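Local coordinates for protein transglutaminase elicitor (Phytophthora sojae, PDB 3TW5) that is a transglutaminase that probably cross-links proteins through glutamine-lysine isopeptide bonds and acts as an elicitor, a pathogen-associated molecular pattern, at residues 135-139 / 336-340; 218-222 / 233-237; 267-273 / 306-312. The protein carries 1 engineered substitution. One frame throughout, in Å; residues are numbered along the deposited sequence.

Contact 1 of 3, residues 135-139 / 336-340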
ATOM      1  N   ALA A 135      -5.812   1.013   5.751  1.00 38.40           N
ATOM      2  CA  ALA A 135      -5.683  -0.360   6.237  1.00 38.61           C
ATOM      3  C   ALA A 135      -4.849  -0.432   7.518  1.00 38.80           C
ATOM      4  O   ALA A 135      -5.212  -1.130   8.466  1.00 38.92           O
ATOM      5  CB  ALA A 135      -5.088  -1.243   5.164  1.00 38.56           C
ATOM      6  N   ILE A 136      -3.746   0.311   7.542  1.00 39.06           N
ATOM      7  CA  ILE A 136      -2.863   0.360   8.703  1.00 39.36           C
ATOM      8  C   ILE A 136      -3.501   1.122   9.868  1.00 39.70           C
ATOM      9  O   ILE A 136      -3.803   0.528  10.906  1.00 39.96           O
ATOM     10  CB  ILE A 136      -1.482   0.975   8.348  1.00 39.22           C
ATOM     11  CG1 ILE A 136      -0.792   0.148   7.256  1.00 39.16           C
ATOM     12  CG2 ILE A 136      -0.601   1.090   9.595  1.00 39.08           C
ATOM     13  CD1 ILE A 136       0.285   0.894   6.495  1.00 38.83           C
ATOM     14  N   LEU A 137      -3.726   2.421   9.682  1.00 40.04           N
ATOM     15  CA  LEU A 137      -4.120   3.309  10.776  1.00 40.45           C
ATOM     16  C   LEU A 137      -5.540   3.094  11.282  1.00 40.74           C
ATOM     17  O   LEU A 137      -5.815   3.312  12.463  1.00 40.78           O
ATOM     18  CB  LEU A 137      -3.941   4.781  10.379  1.00 40.40           C
ATOM     19  CG  LEU A 137      -2.537   5.311  10.079  1.00 40.39           C
ATOM     20  CD1 LEU A 137      -2.653   6.707   9.508  1.00 40.45           C
ATOM     21  CD2 LEU A 137      -1.628   5.300  11.308  1.00 40.23           C
ATOM     22  N   GLU A 138      -6.432   2.668  10.393  1.00 41.20           N
ATOM     23  CA  GLU A 138      -7.847   2.544  10.733  1.00 41.79           C
ATOM     24  C   GLU A 138      -8.229   1.115  11.139  1.00 42.08           C
ATOM     25  O   GLU A 138      -7.934   0.158  10.419  1.00 42.19           O
ATOM     26  CB  GLU A 138      -8.709   3.022   9.560  1.00 41.68           C
ATOM     27  CG  GLU A 138      -9.892   3.880   9.958  1.00 41.88           C
ATOM     28  CD  GLU A 138      -9.493   5.293  10.350  1.00 42.05           C
ATOM     29  OE1 GLU A 138      -8.771   5.957   9.574  1.00 41.85           O
ATOM     30  OE2 GLU A 138      -9.913   5.743  11.436  1.00 42.28           O
ATOM     31  N   THR A 139      -8.869   0.984  12.302  1.00 42.52           N
ATOM     32  CA  THR A 139      -9.413  -0.291  12.768  1.00 43.15           C
ATOM     33  C   THR A 139     -10.422  -0.804  11.745  1.00 43.60           C
ATOM     34  O   THR A 139     -11.266  -0.039  11.272  1.00 43.96           O
ATOM     35  CB  THR A 139     -10.109  -0.140  14.140  1.00 43.03           C
ATOM     36  OG1 THR A 139      -9.214   0.471  15.074  1.00 43.20           O
ATOM     37  CG2 THR A 139     -10.545  -1.492  14.687  1.00 43.10           C
ATOM     38  N   PRO A 336       2.400   6.462   6.962  1.00 43.82           N
ATOM     39  CA  PRO A 336       1.534   7.576   7.328  1.00 43.77           C
ATOM     40  C   PRO A 336       1.772   7.979   8.786  1.00 43.71           C
ATOM     41  O   PRO A 336       1.695   7.132   9.680  1.00 43.77           O
ATOM     42  CB  PRO A 336       0.127   7.006   7.131  1.00 43.76           C
ATOM     43  CG  PRO A 336       0.280   5.543   7.310  1.00 43.70           C
ATOM     44  CD  PRO A 336       1.655   5.197   6.822  1.00 43.80           C
ATOM     45  N   LYS A 337       2.079   9.255   9.013  1.00 43.56           N
ATOM     46  CA  LYS A 337       2.393   9.761  10.351  1.00 43.46           C
ATOM     47  C   LYS A 337       1.220   9.629  11.316  1.00 43.24           C
ATOM     48  O   LYS A 337       1.396   9.212  12.463  1.00 43.31           O
ATOM     49  CB  LYS A 337       2.839  11.223  10.292  1.00 43.70           C
ATOM     50  CG  LYS A 337       4.262  11.448   9.811  1.00 44.27           C
ATOM     51  CD  LYS A 337       4.690  12.881  10.105  1.00 45.07           C
ATOM     52  CE  LYS A 337       6.074  13.186   9.557  1.00 45.53           C
ATOM     53  NZ  LYS A 337       6.534  14.551   9.951  1.00 46.00           N
ATOM     54  N   ALA A 338       0.029   9.993  10.841  1.00 42.91           N
ATOM     55  CA  ALA A 338      -1.188   9.965  11.648  1.00 42.57           C
ATOM     56  C   ALA A 338      -2.428   9.961  10.759  1.00 42.42           C
ATOM     57  O   ALA A 338      -2.333  10.175   9.548  1.00 42.40           O
ATOM     58  CB  ALA A 338      -1.224  11.160  12.600  1.00 42.59           C
ATOM     59  N   LYS A 339      -3.583   9.702  11.369  1.00 42.10           N
ATOM     60  CA  LYS A 339      -4.874   9.820  10.699  1.00 41.84           C
ATOM     61  C   LYS A 339      -5.102  11.260  10.240  1.00 41.81           C
ATOM     62  O   LYS A 339      -4.540  12.191  10.825  1.00 41.92           O
ATOM     63  CB  LYS A 339      -6.000   9.433  11.657  1.00 41.82           C
ATOM     64  CG  LYS A 339      -6.028   7.979  12.060  1.00 41.88           C
ATOM     65  CD  LYS A 339      -7.129   7.729  13.071  1.00 41.71           C
ATOM     66  CE  LYS A 339      -7.225   6.258  13.411  1.00 41.85           C
ATOM     67  NZ  LYS A 339      -8.281   5.999  14.422  1.00 42.29           N
ATOM     68  N   PRO A 340      -5.935  11.457   9.197  1.00 41.72           N
ATOM     69  CA  PRO A 340      -6.340  12.819   8.840  1.00 41.52           C
ATOM     70  C   PRO A 340      -7.035  13.526  10.004  1.00 41.35           C
ATOM     71  O   PRO A 340      -7.526  12.869  10.931  1.00 41.27           O
ATOM     72  CB  PRO A 340      -7.318  12.609   7.675  1.00 41.54           C
ATOM     73  CG  PRO A 340      -7.674  11.158   7.705  1.00 41.66           C
ATOM     74  CD  PRO A 340      -6.476  10.465   8.253  1.00 41.69           C
TER

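Contact 2 of 3, residues 218-222 / 233-237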
ATOM      1  N   SER A 218       5.593  -1.512  14.369  1.00 45.27           N
ATOM      2  CA  SER A 218       4.949  -0.670  13.364  1.00 45.37           C
ATOM      3  C   SER A 218       5.023  -1.313  11.970  1.00 45.36           C
ATOM      4  O   SER A 218       5.569  -2.409  11.816  1.00 45.46           O
ATOM      5  CB  SER A 218       5.600   0.717  13.371  1.00 45.33           C
ATOM      6  OG  SER A 218       5.011   1.581  12.416  1.00 45.78           O
ATOM      7  N   THR A 219       4.458  -0.640  10.967  1.00 45.27           N
ATOM      8  CA  THR A 219       4.533  -1.100   9.577  1.00 45.35           C
ATOM      9  C   THR A 219       4.546   0.066   8.572  1.00 45.56           C
ATOM     10  O   THR A 219       4.491   1.234   8.967  1.00 45.59           O
ATOM     11  CB  THR A 219       3.420  -2.130   9.245  1.00 45.28           C
ATOM     12  OG1 THR A 219       3.650  -2.688   7.945  1.00 45.13           O
ATOM     13  CG2 THR A 219       2.038  -1.492   9.292  1.00 45.22           C
ATOM     14  N   PHE A 220       4.629  -0.257   7.281  1.00 45.77           N
ATOM     15  CA  PHE A 220       4.708   0.751   6.221  1.00 45.98           C
ATOM     16  C   PHE A 220       3.968   0.341   4.948  1.00 46.38           C
ATOM     17  O   PHE A 220       3.351  -0.723   4.891  1.00 46.42           O
ATOM     18  CB  PHE A 220       6.170   1.097   5.904  1.00 45.76           C
ATOM     19  CG  PHE A 220       7.031  -0.097   5.583  1.00 45.52           C
ATOM     20  CD1 PHE A 220       7.046  -0.645   4.305  1.00 45.33           C
ATOM     21  CD2 PHE A 220       7.844  -0.664   6.560  1.00 45.37           C
ATOM     22  CE1 PHE A 220       7.845  -1.747   4.008  1.00 45.13           C
ATOM     23  CE2 PHE A 220       8.649  -1.760   6.269  1.00 45.09           C
ATOM     24  CZ  PHE A 220       8.648  -2.304   4.994  1.00 45.05           C
ATOM     25  N   VAL A 221       4.035   1.204   3.936  1.00 47.08           N
ATOM     26  CA  VAL A 221       3.443   0.954   2.624  1.00 47.75           C
ATOM     27  C   VAL A 221       4.568   0.822   1.599  1.00 48.53           C
ATOM     28  O   VAL A 221       5.518   1.609   1.608  1.00 48.58           O
ATOM     29  CB  VAL A 221       2.489   2.098   2.202  1.00 47.50           C
ATOM     30  CG1 VAL A 221       1.820   1.785   0.880  1.00 47.40           C
ATOM     31  CG2 VAL A 221       1.437   2.349   3.268  1.00 47.41           C
ATOM     32  N   ALA A 222       4.455  -0.176   0.723  1.00 49.63           N
ATOM     33  CA  ALA A 222       5.493  -0.465  -0.265  1.00 50.89           C
ATOM     34  C   ALA A 222       4.948  -0.555  -1.685  1.00 51.79           C
ATOM     35  O   ALA A 222       3.807  -0.970  -1.892  1.00 51.98           O
ATOM     36  CB  ALA A 222       6.212  -1.752   0.100  1.00 50.63           C
ATOM     37  N   GLN A 233       0.721  -1.246  -1.339  1.00 50.61           N
ATOM     38  CA  GLN A 233       0.193  -2.311  -0.489  1.00 49.23           C
ATOM     39  C   GLN A 233       0.675  -2.085   0.941  1.00 48.28           C
ATOM     40  O   GLN A 233       1.840  -1.743   1.147  1.00 48.22           O
ATOM     41  CB  GLN A 233       0.667  -3.692  -0.965  1.00 49.29           C
ATOM     42  CG  GLN A 233       0.715  -3.915  -2.483  1.00 49.12           C
ATOM     43  CD  GLN A 233      -0.652  -4.086  -3.117  1.00 49.02           C
ATOM     44  OE1 GLN A 233      -1.591  -4.567  -2.485  1.00 48.98           O
ATOM     45  NE2 GLN A 233      -0.767  -3.695  -4.380  1.00 49.22           N
ATOM     46  N   PRO A 234      -0.214  -2.273   1.935  1.00 47.28           N
ATOM     47  CA  PRO A 234       0.222  -2.196   3.327  1.00 46.55           C
ATOM     48  C   PRO A 234       0.942  -3.479   3.743  1.00 45.91           C
ATOM     49  O   PRO A 234       0.451  -4.579   3.477  1.00 45.91           O
ATOM     50  CB  PRO A 234      -1.090  -2.039   4.094  1.00 46.52           C
ATOM     51  CG  PRO A 234      -2.102  -2.716   3.250  1.00 46.68           C
ATOM     52  CD  PRO A 234      -1.660  -2.544   1.823  1.00 47.19           C
ATOM     53  N   VAL A 235       2.101  -3.334   4.377  1.00 45.01           N
ATOM     54  CA  VAL A 235       2.909  -4.487   4.775  1.00 44.14           C
ATOM     55  C   VAL A 235       2.380  -5.121   6.065  1.00 43.75           C
ATOM     56  O   VAL A 235       2.004  -4.419   7.004  1.00 43.57           O
ATOM     57  CB  VAL A 235       4.415  -4.113   4.895  1.00 44.11           C
ATOM     58  CG1 VAL A 235       5.228  -5.251   5.496  1.00 43.82           C
ATOM     59  CG2 VAL A 235       4.971  -3.738   3.532  1.00 43.81           C
ATOM     60  N   ARG A 236       2.339  -6.452   6.087  1.00 43.16           N
ATOM     61  CA  ARG A 236       1.934  -7.200   7.272  1.00 42.68           C
ATOM     62  C   ARG A 236       3.139  -7.724   8.050  1.00 42.46           C
ATOM     63  O   ARG A 236       3.111  -7.768   9.283  1.00 42.49           O
ATOM     64  CB  ARG A 236       1.015  -8.361   6.893  1.00 42.67           C
ATOM     65  CG  ARG A 236       0.375  -9.050   8.087  1.00 42.67           C
ATOM     66  CD  ARG A 236      -0.398 -10.278   7.666  1.00 42.92           C
ATOM     67  NE  ARG A 236      -0.971 -10.980   8.812  1.00 43.14           N
ATOM     68  CZ  ARG A 236      -1.773 -12.038   8.720  1.00 43.23           C
ATOM     69  NH1 ARG A 236      -2.108 -12.531   7.533  1.00 43.37           N
ATOM     70  NH2 ARG A 236      -2.244 -12.608   9.819  1.00 43.19           N
ATOM     71  N   GLY A 237       4.192  -8.120   7.339  1.00 42.10           N
ATOM     72  CA  GLY A 237       5.354  -8.705   7.993  1.00 41.67           C
ATOM     73  C   GLY A 237       6.606  -8.861   7.157  1.00 41.50           C
ATOM     74  O   GLY A 237       6.575  -8.766   5.930  1.00 41.45           O
TER

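Contact 3 of 3, residues 267-273 / 306-312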
ATOM      1  N   ALA A 267      33.879  -2.152   2.480  1.00 39.82           N
ATOM      2  CA  ALA A 267      33.252  -3.404   2.909  1.00 39.59           C
ATOM      3  C   ALA A 267      34.295  -4.430   3.351  1.00 39.51           C
ATOM      4  O   ALA A 267      35.249  -4.707   2.618  1.00 39.63           O
ATOM      5  CB  ALA A 267      32.382  -3.970   1.799  1.00 39.54           C
ATOM      6  N   LYS A 268      34.109  -4.982   4.549  1.00 39.24           N
ATOM      7  CA  LYS A 268      35.062  -5.933   5.129  1.00 39.05           C
ATOM      8  C   LYS A 268      34.650  -7.394   4.945  1.00 38.79           C
ATOM      9  O   LYS A 268      35.502  -8.259   4.736  1.00 39.03           O
ATOM     10  CB  LYS A 268      35.310  -5.633   6.612  1.00 39.15           C
ATOM     11  CG  LYS A 268      35.993  -4.294   6.895  1.00 39.47           C
ATOM     12  CD  LYS A 268      37.370  -4.194   6.253  1.00 39.76           C
ATOM     13  CE  LYS A 268      37.929  -2.786   6.387  1.00 40.27           C
ATOM     14  NZ  LYS A 268      39.068  -2.541   5.451  1.00 40.78           N
ATOM     15  N   SER A 269      33.350  -7.664   5.037  1.00 38.26           N
ATOM     16  CA  SER A 269      32.809  -8.997   4.771  1.00 37.77           C
ATOM     17  C   SER A 269      31.387  -8.900   4.223  1.00 37.46           C
ATOM     18  O   SER A 269      30.783  -7.823   4.223  1.00 37.50           O
ATOM     19  CB  SER A 269      32.846  -9.870   6.031  1.00 37.80           C
ATOM     20  OG  SER A 269      32.039  -9.328   7.058  1.00 38.05           O
ATOM     21  N   LEU A 270      30.857 -10.027   3.757  1.00 36.88           N
ATOM     22  CA  LEU A 270      29.534 -10.050   3.142  1.00 36.36           C
ATOM     23  C   LEU A 270      28.609 -11.054   3.825  1.00 36.15           C
ATOM     24  O   LEU A 270      29.070 -12.021   4.435  1.00 36.09           O
ATOM     25  CB  LEU A 270      29.646 -10.373   1.648  1.00 36.29           C
ATOM     26  CG  LEU A 270      30.583  -9.535   0.772  1.00 36.08           C
ATOM     27  CD1 LEU A 270      30.796 -10.225  -0.554  1.00 35.98           C
ATOM     28  CD2 LEU A 270      30.055  -8.119   0.564  1.00 36.03           C
ATOM     29  N   VAL A 271      27.305 -10.804   3.737  1.00 35.75           N
ATOM     30  CA  VAL A 271      26.301 -11.756   4.202  1.00 35.46           C
ATOM     31  C   VAL A 271      25.217 -11.880   3.143  1.00 35.33           C
ATOM     32  O   VAL A 271      24.565 -10.896   2.800  1.00 35.53           O
ATOM     33  CB  VAL A 271      25.668 -11.345   5.563  1.00 35.43           C
ATOM     34  CG1 VAL A 271      24.536 -12.293   5.939  1.00 35.31           C
ATOM     35  CG2 VAL A 271      26.708 -11.326   6.669  1.00 35.33           C
ATOM     36  N   TYR A 272      25.041 -13.088   2.616  1.00 35.16           N
ATOM     37  CA  TYR A 272      23.952 -13.368   1.690  1.00 34.87           C
ATOM     38  C   TYR A 272      22.670 -13.514   2.485  1.00 34.87           C
ATOM     39  O   TYR A 272      22.592 -14.326   3.406  1.00 34.85           O
ATOM     40  CB  TYR A 272      24.224 -14.642   0.886  1.00 34.79           C
ATOM     41  CG  TYR A 272      23.027 -15.143   0.098  1.00 34.67           C
ATOM     42  CD1 TYR A 272      22.727 -14.622  -1.160  1.00 34.56           C
ATOM     43  CD2 TYR A 272      22.194 -16.135   0.612  1.00 34.50           C
ATOM     44  CE1 TYR A 272      21.635 -15.076  -1.883  1.00 34.46           C
ATOM     45  CE2 TYR A 272      21.099 -16.593  -0.103  1.00 34.53           C
ATOM     46  CZ  TYR A 272      20.825 -16.059  -1.349  1.00 34.61           C
ATOM     47  OH  TYR A 272      19.739 -16.512  -2.063  1.00 35.02           O
ATOM     48  N   VAL A 273      21.669 -12.718   2.129  1.00 34.90           N
ATOM     49  CA  VAL A 273      20.392 -12.751   2.825  1.00 34.89           C
ATOM     50  C   VAL A 273      19.267 -13.079   1.859  1.00 35.04           C
ATOM     51  O   VAL A 273      19.194 -12.531   0.760  1.00 34.97           O
ATOM     52  CB  VAL A 273      20.094 -11.419   3.569  1.00 34.85           C
ATOM     53  CG1 VAL A 273      18.756 -11.486   4.306  1.00 34.60           C
ATOM     54  CG2 VAL A 273      21.213 -11.083   4.546  1.00 34.67           C
ATOM     55  N   TYR A 306      19.801 -10.662  -1.546  1.00 36.18           N
ATOM     56  CA  TYR A 306      20.779  -9.588  -1.553  1.00 35.78           C
ATOM     57  C   TYR A 306      22.013  -9.894  -0.716  1.00 36.00           C
ATOM     58  O   TYR A 306      21.958 -10.669   0.242  1.00 35.92           O
ATOM     59  CB  TYR A 306      20.138  -8.264  -1.105  1.00 35.46           C
ATOM     60  CG  TYR A 306      19.260  -8.345   0.129  1.00 34.63           C
ATOM     61  CD1 TYR A 306      17.897  -8.625   0.024  1.00 34.12           C
ATOM     62  CD2 TYR A 306      19.789  -8.120   1.400  1.00 34.25           C
ATOM     63  CE1 TYR A 306      17.085  -8.695   1.154  1.00 33.66           C
ATOM     64  CE2 TYR A 306      18.986  -8.184   2.538  1.00 33.81           C
ATOM     65  CZ  TYR A 306      17.636  -8.472   2.406  1.00 33.72           C
ATOM     66  OH  TYR A 306      16.843  -8.534   3.527  1.00 33.28           O
ATOM     67  N   LEU A 307      23.130  -9.290  -1.109  1.00 36.27           N
ATOM     68  CA  LEU A 307      24.347  -9.307  -0.313  1.00 36.67           C
ATOM     69  C   LEU A 307      24.364  -8.060   0.550  1.00 36.89           C
ATOM     70  O   LEU A 307      24.216  -6.953   0.038  1.00 37.11           O
ATOM     71  CB  LEU A 307      25.589  -9.309  -1.215  1.00 36.61           C
ATOM     72  CG  LEU A 307      25.936 -10.516  -2.090  1.00 36.60           C
ATOM     73  CD1 LEU A 307      27.047 -10.143  -3.062  1.00 36.38           C
ATOM     74  CD2 LEU A 307      26.337 -11.722  -1.244  1.00 36.53           C
ATOM     75  N   LEU A 308      24.532  -8.236   1.853  1.00 37.32           N
ATOM     76  CA  LEU A 308      24.730  -7.103   2.749  1.00 37.80           C
ATOM     77  C   LEU A 308      26.218  -6.893   3.001  1.00 38.22           C
ATOM     78  O   LEU A 308      26.964  -7.857   3.201  1.00 38.48           O
ATOM     79  CB  LEU A 308      23.987  -7.306   4.071  1.00 37.64           C
ATOM     80  CG  LEU A 308      22.458  -7.217   4.069  1.00 37.60           C
ATOM     81  CD1 LEU A 308      21.920  -7.439   5.474  1.00 37.49           C
ATOM     82  CD2 LEU A 308      21.976  -5.882   3.521  1.00 37.48           C
ATOM     83  N   GLU A 309      26.648  -5.634   2.976  1.00 38.66           N
ATOM     84  CA  GLU A 309      28.042  -5.294   3.242  1.00 39.23           C
ATOM     85  C   GLU A 309      28.237  -4.934   4.708  1.00 39.65           C
ATOM     86  O   GLU A 309      27.531  -4.079   5.248  1.00 39.74           O
ATOM     87  CB  GLU A 309      28.499  -4.144   2.350  1.00 39.08           C
ATOM     88  CG  GLU A 309      28.521  -4.482   0.874  1.00 39.34           C
ATOM     89  CD  GLU A 309      28.428  -3.253  -0.007  1.00 39.41           C
ATOM     90  OE1 GLU A 309      28.546  -2.129   0.518  1.00 39.45           O
ATOM     91  OE2 GLU A 309      28.236  -3.410  -1.229  1.00 39.59           O
ATOM     92  N   LEU A 310      29.199  -5.602   5.341  1.00 40.27           N
ATOM     93  CA  LEU A 310      29.504  -5.404   6.755  1.00 40.74           C
ATOM     94  C   LEU A 310      30.902  -4.832   6.943  1.00 41.14           C
ATOM     95  O   LEU A 310      31.817  -5.153   6.185  1.00 41.31           O
ATOM     96  CB  LEU A 310      29.388  -6.732   7.505  1.00 40.58           C
ATOM     97  CG  LEU A 310      28.059  -7.156   8.143  1.00 40.64           C
ATOM     98  CD1 LEU A 310      26.864  -7.053   7.199  1.00 40.61           C
ATOM     99  CD2 LEU A 310      28.181  -8.575   8.683  1.00 40.58           C
ATOM    100  N   ASP A 311      31.063  -3.974   7.946  1.00 41.77           N
ATOM    101  CA  ASP A 311      32.392  -3.517   8.352  1.00 42.44           C
ATOM    102  C   ASP A 311      32.938  -4.443   9.447  1.00 42.75           C
ATOM    103  O   ASP A 311      32.339  -5.484   9.731  1.00 42.77           O
ATOM    104  CB  ASP A 311      32.362  -2.047   8.805  1.00 42.42           C
ATOM    105  CG  ASP A 311      31.574  -1.831  10.095  1.00 42.62           C
ATOM    106  OD1 ASP A 311      30.969  -2.791  10.622  1.00 42.68           O
ATOM    107  OD2 ASP A 311      31.563  -0.682  10.585  1.00 42.84           O
ATOM    108  N   ASP A 312      34.061  -4.065  10.054  1.00 43.25           N
ATOM    109  CA  ASP A 312      34.670  -4.858  11.127  1.00 43.67           C
ATOM    110  C   ASP A 312      33.745  -5.082  12.322  1.00 43.63           C
ATOM    111  O   ASP A 312      33.693  -6.183  12.870  1.00 43.68           O
ATOM    112  CB  ASP A 312      35.977  -4.219  11.592  1.00 44.05           C
ATOM    113  CG  ASP A 312      37.099  -4.409  10.597  1.00 44.69           C
ATOM    114  OD1 ASP A 312      37.924  -3.479  10.451  1.00 45.42           O
ATOM    115  OD2 ASP A 312      37.157  -5.486   9.959  1.00 45.30           O
TER

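Contact 1 of 3, residues 135-139 / 336-340
Leu137, on the last turn of helix 128-137, meets Pro336, Ala338 and Lys339, so that the C-terminal end of this helix packs against the loop that follows strand 333-336. Its CG lies beside its own backbone N (chi1 -64°), which turns the branch toward the loop, and CD1 does most of the touching. This methyl rests 3.7 Å from CB of Pro336 and 3.5 Å from the carbonyl O of Ala338, and the leucine and proline side chains slide past each other in opposite directions. On the Lys339 side, CB of Leu137 is 4.2 Å from CG of Lys339. The lysine chain runs on past the helix end, where its CE lies 3.4 Å from the carbonyl O of Leu137.

Glu138 is the first residue to leave helical geometry. Its side chain bends at chi2 (75°), bringing the carboxylate round to cross the extended Lys339 chain at about a right angle. The carboxylate is gripped from elsewhere too: OE1 is hydrogen-bonded to Tyr165 OH on helix 154-167, and OE2 to Tyr352 OH on helix 352-364. These bonds hold the group between two helices, while the lysine lies at the exposed margin. There OE2 of Glu138 and NZ of Lys339 form a salt bridge at 3.4 Å, its hydrogen bond weak.

Contact 2 of 3, residues 218-222 / 233-237
Val235 fits against Thr219, Phe220 and Ala222 at an antiparallel beta hairpin made by strands 221-223 and 232-246, Thr219 and Phe220 lying on the segment that leads into the first strand. Packing is closest around this valine. Its CG2 approaches the Phe220 ring obliquely, 3.5 Å from CE1, and also lies 4.2 Å from CB of Ala222. The ring is brought there by a first torsion that sets CG between the backbone N and the carbonyl carbon (chi1 54°), although the bond leaving the Phe220 backbone points away from segment 233-237. Leu213 of helix 202-215 and Leu333 of strand 333-336 also touch the ring, which is buried.

The backbone holds the two segments together here. Val235 N gives a nearly straight bond to Phe220 O (2.9 Å, 171° at the hydrogen). Ala222 and Gln233 form a hydrogen-bonded pair, bonding through the N-H and C=O of each. Between this pair and the Phe220-Val235 bond, Val221 and Pro234 form a non-hydrogen-bonded pair, a place where proline's missing N-H costs this pairing nothing.

The looser side begins at Arg236. This partly exposed residue points away from segment 218-222 and hardly touches it, its NH1 instead bonding to Thr299 OG1; with Gly237 it faces Ser278 on neighbouring strand 269-280 in a classic beta bulge. Just before the bulge, a side chain takes over from the backbone pairing: OG1 of Thr219 donates to the carbonyl O of Val235 at 2.6 Å, from 47° above the carbonyl plane.

Contact 3 of 3, residues 267-273 / 306-312
Val271, Val273, Leu308 and Leu310 form the apolar centre on one face of an antiparallel strand pair. CG2 of Val271 is 3.7 Å from CD2 of Leu310, and CG2 of Val273 lies 3.8 Å from CD1 of Leu308. Tyr306 closes this row: with chi1 at 46°, its CG is flanked by backbone N and carbonyl carbon, which swings the ring against Val273, CE2 3.6 Å from CB. The carbonyl O of Val273 stands over the ring centre, and the phenol OH is hydrogen-bonded to His206 and Ser275. Reciprocal N-H to O bonds join Val271 with Leu308 and Val273 with Tyr306.

The opposite face carries Leu270 beside Glu309 and Tyr272 beside Leu307. The Glu309 carboxylate is held by Asn264, Tyr261 and Glu1 N.

Toward the start of strand 269-280, Lys268 and Ser269 both face Leu310 in a classic beta bulge, their backbone N atoms sharing Leu310 O at 2.8 and 3.2 Å respectively. At the polar edge the bent Lys268 chain passes Asp312, but NZ stays 5.2 Å from OD1 of Asp312, too far for a salt bridge.

Within the sheet, strands 232-246 and 316-321 flank the pair; helix 202-215 packs on the Val273-Leu308 face and helix 248-256 on the Leu270-Leu307 face.

Overall arrangement
From the N terminus, helix 128-137 supplies the first half of contact 1, whose loop stays open until segment 336-340. Contacts 2 and 3 are both nested within it, one after the other: 218-222 with 233-237 closes the short hairpin loop, then 267-273 with 306-312 closes a longer one. Contacts 1 and 2 touch directly, Ile136 CD1 lying 3.7 Å from Val221 CG2, so the helix end packs against the hairpin. Contact 3 stands apart, its centre about 26 Å from that of contact 2, but neighbouring strands 232-246 and 269-280 connect the two within one sheet. Contact 1 thus ties helix 128-137 to the loop after strand 333-336, near contact 2, while contact 3 pairs strands far from it.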